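PDB 5NGO: inactive poly [ADP-ribose] polymerase RCD1 from Arabidopsis thaliana, which carries a PARP-like domain classed as inactive, is named for its part in radical-induced cell death, and is bound by the immunity-suppressing downy mildew effector HaRxL106. Local coordinates for residues A[89-97]-A[136-144]. Numbering follows the deposited sequence.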
# COMPACT_ATOMS: atom_id res chain seq x y z
N ILE A 89 -7.19 2.81 -8.21
CA ILE A 89 -8.50 2.56 -7.62
C ILE A 89 -9.00 1.24 -8.20
O ILE A 89 -8.96 1.05 -9.43
CB ILE A 89 -9.55 3.68 -7.90
CG1 ILE A 89 -8.97 5.09 -7.77
CG2 ILE A 89 -10.80 3.44 -7.09
CD1 ILE A 89 -8.18 5.29 -6.51
N ARG A 90 -9.45 0.34 -7.33
CA ARG A 90 -10.04 -0.92 -7.77
C ARG A 90 -11.37 -1.21 -7.09
O ARG A 90 -11.61 -0.85 -5.95
CB ARG A 90 -9.06 -2.13 -7.69
CG ARG A 90 -8.75 -2.73 -6.36
CD ARG A 90 -7.76 -3.89 -6.59
NE ARG A 90 -8.17 -5.16 -5.96
CZ ARG A 90 -7.41 -6.25 -5.83
NH1 ARG A 90 -6.15 -6.28 -6.29
NH2 ARG A 90 -7.91 -7.33 -5.22
N LYS A 91 -12.21 -1.95 -7.81
CA LYS A 91 -13.44 -2.51 -7.28
C LYS A 91 -13.21 -3.98 -6.92
O LYS A 91 -12.88 -4.76 -7.79
CB LYS A 91 -14.54 -2.40 -8.33
CG LYS A 91 -15.93 -2.82 -7.85
CD LYS A 91 -17.03 -2.28 -8.76
CE LYS A 91 -18.36 -2.98 -8.51
NZ LYS A 91 -18.41 -4.31 -9.20
N SER A 92 -13.38 -4.36 -5.66
CA SER A 92 -13.26 -5.77 -5.22
C SER A 92 -14.57 -6.24 -4.58
O SER A 92 -15.59 -5.56 -4.69
CB SER A 92 -12.10 -5.97 -4.22
OG SER A 92 -12.47 -5.64 -2.89
N ILE A 93 -14.52 -7.38 -3.90
CA ILE A 93 -15.65 -7.89 -3.12
C ILE A 93 -15.87 -7.06 -1.85
O ILE A 93 -16.97 -7.02 -1.33
CB ILE A 93 -15.47 -9.38 -2.74
CG1 ILE A 93 -14.10 -9.68 -2.11
CG2 ILE A 93 -15.69 -10.29 -3.96
CD1 ILE A 93 -14.15 -10.85 -1.14
N TYR A 94 -14.81 -6.42 -1.37
CA TYR A 94 -14.85 -5.60 -0.16
C TYR A 94 -15.27 -4.14 -0.36
O TYR A 94 -15.47 -3.43 0.62
CB TYR A 94 -13.48 -5.60 0.50
CG TYR A 94 -13.12 -6.92 1.07
CD1 TYR A 94 -13.71 -7.35 2.25
CD2 TYR A 94 -12.18 -7.75 0.45
CE1 TYR A 94 -13.41 -8.57 2.80
CE2 TYR A 94 -11.84 -8.98 1.00
CZ TYR A 94 -12.47 -9.38 2.18
OH TYR A 94 -12.17 -10.59 2.76
N GLY A 95 -15.38 -3.70 -1.61
CA GLY A 95 -15.73 -2.31 -1.94
C GLY A 95 -14.72 -1.62 -2.83
O GLY A 95 -13.83 -2.27 -3.39
N VAL A 96 -14.86 -0.30 -2.95
CA VAL A 96 -14.05 0.50 -3.86
C VAL A 96 -13.15 1.44 -3.06
O VAL A 96 -13.60 2.19 -2.20
CB VAL A 96 -14.92 1.33 -4.84
CG1 VAL A 96 -14.09 1.80 -6.03
CG2 VAL A 96 -16.15 0.53 -5.29
N GLY A 97 -11.86 1.38 -3.36
CA GLY A 97 -10.86 2.25 -2.74
C GLY A 97 -9.49 1.93 -3.32
O GLY A 97 -9.40 1.43 -4.46
N LEU A 136 -14.24 -5.67 7.45
CA LEU A 136 -15.17 -5.54 6.33
C LEU A 136 -16.07 -6.76 6.12
O LEU A 136 -15.59 -7.90 6.01
CB LEU A 136 -14.42 -5.24 5.03
CG LEU A 136 -14.11 -3.80 4.58
CD1 LEU A 136 -14.06 -2.76 5.69
CD2 LEU A 136 -12.83 -3.73 3.76
N ARG A 137 -17.35 -6.45 5.99
CA ARG A 137 -18.42 -7.44 5.94
C ARG A 137 -18.75 -7.91 4.52
O ARG A 137 -19.71 -8.66 4.33
CB ARG A 137 -19.71 -6.88 6.59
CG ARG A 137 -19.57 -6.23 7.97
CD ARG A 137 -19.89 -7.11 9.19
NE ARG A 137 -21.19 -7.77 9.07
CZ ARG A 137 -21.48 -9.02 9.46
NH1 ARG A 137 -20.57 -9.83 10.02
NH2 ARG A 137 -22.73 -9.48 9.29
N GLY A 138 -17.99 -7.48 3.50
CA GLY A 138 -18.18 -7.99 2.14
C GLY A 138 -19.17 -7.26 1.25
O GLY A 138 -19.64 -7.80 0.25
N ASP A 139 -19.47 -6.01 1.60
CA ASP A 139 -20.35 -5.11 0.85
C ASP A 139 -19.63 -4.63 -0.43
O ASP A 139 -18.69 -3.83 -0.36
CB ASP A 139 -20.74 -3.94 1.77
CG ASP A 139 -21.90 -3.11 1.24
OD1 ASP A 139 -22.04 -2.92 0.01
OD2 ASP A 139 -22.63 -2.59 2.11
N LYS A 140 -20.08 -5.12 -1.58
CA LYS A 140 -19.55 -4.73 -2.91
C LYS A 140 -19.67 -3.23 -3.22
O LYS A 140 -18.85 -2.67 -3.96
CB LYS A 140 -20.27 -5.55 -4.00
CG LYS A 140 -19.74 -5.37 -5.42
CD LYS A 140 -19.72 -6.69 -6.22
CE LYS A 140 -18.42 -6.93 -6.99
NZ LYS A 140 -17.92 -8.34 -6.92
N ALA A 141 -20.70 -2.59 -2.66
CA ALA A 141 -21.00 -1.18 -2.91
C ALA A 141 -20.39 -0.19 -1.89
O ALA A 141 -20.71 0.99 -1.95
CB ALA A 141 -22.51 -0.98 -2.96
N GLN A 142 -19.54 -0.65 -0.96
CA GLN A 142 -18.99 0.26 0.05
C GLN A 142 -17.85 1.07 -0.59
O GLN A 142 -16.98 0.50 -1.24
CB GLN A 142 -18.50 -0.48 1.30
CG GLN A 142 -18.19 0.42 2.49
CD GLN A 142 -17.90 -0.33 3.79
OE1 GLN A 142 -17.99 -1.54 3.84
NE2 GLN A 142 -17.57 0.41 4.85
N PHE A 143 -17.91 2.39 -0.44
CA PHE A 143 -16.84 3.29 -0.88
C PHE A 143 -16.37 4.25 0.22
O PHE A 143 -15.50 5.09 -0.01
CB PHE A 143 -17.25 4.05 -2.16
CG PHE A 143 -18.48 4.90 -2.02
CD1 PHE A 143 -19.75 4.33 -2.07
CD2 PHE A 143 -18.38 6.29 -1.90
CE1 PHE A 143 -20.90 5.10 -1.94
CE2 PHE A 143 -19.52 7.08 -1.79
CZ PHE A 143 -20.79 6.48 -1.82
N PHE A 144 -16.91 4.09 1.43
CA PHE A 144 -16.47 4.85 2.57
C PHE A 144 -16.67 4.09 3.89
O PHE A 144 -17.30 3.04 3.93
CB PHE A 144 -17.11 6.24 2.60
CG PHE A 144 -18.61 6.25 2.81
CD1 PHE A 144 -19.47 6.20 1.72
CD2 PHE A 144 -19.16 6.31 4.10
CE1 PHE A 144 -20.86 6.22 1.90
CE2 PHE A 144 -20.55 6.32 4.27
CZ PHE A 144 -21.40 6.28 3.18
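Val96 and Gln142 join two loops at the surface of the PARP domain: the hairpin bend that follows strand 89-91 and the irregular segment 136-144, which leaves strand 134-135 at the border of the mixed sheet. One backbone hydrogen bond ties them, Val96 N to Gln142 O at 2.8 Å, nearly straight at the hydrogen. The neighbouring Gly95 lies so close that its CA is 3.2 Å from Gln142 O; having no side chain, it lets the two backbones come this near.

Each loop also has internal hydrogen bonds that fix its turn. Ser92 OG accepts from Tyr94 N in an ST turn and also pairs with His99 of the adjoining strand, while Asp139 OD1 accepts from Ala141 N in an Asx turn at the start of a type I turn from Asp139 to Gln142.

On the inner side, Tyr94 lays its ring obliquely against Leu136, CD1 being 3.6 Å from Leu136 CB, with Leu136 O in the ring plane at its edge; Ile164 of the sheet touches both side chains. Farther out, bends beyond CG (chi3 -134°) fold the Lys140 chain back over the hairpin, bringing CE to 3.9 Å from Ser92 O. Its aliphatic portion crosses Lys91 at about a right angle, Lys140 CE coming to 3.4 Å from Lys91 NZ, and the two NZ atoms are 4.7 Å apart.

The chemistry is therefore uneven: apolar contact and a single backbone hydrogen bond hold the loops, whereas the two neighbouring lysines, both exposed, probably repel one another mildly and concentrate positive charge at this surface.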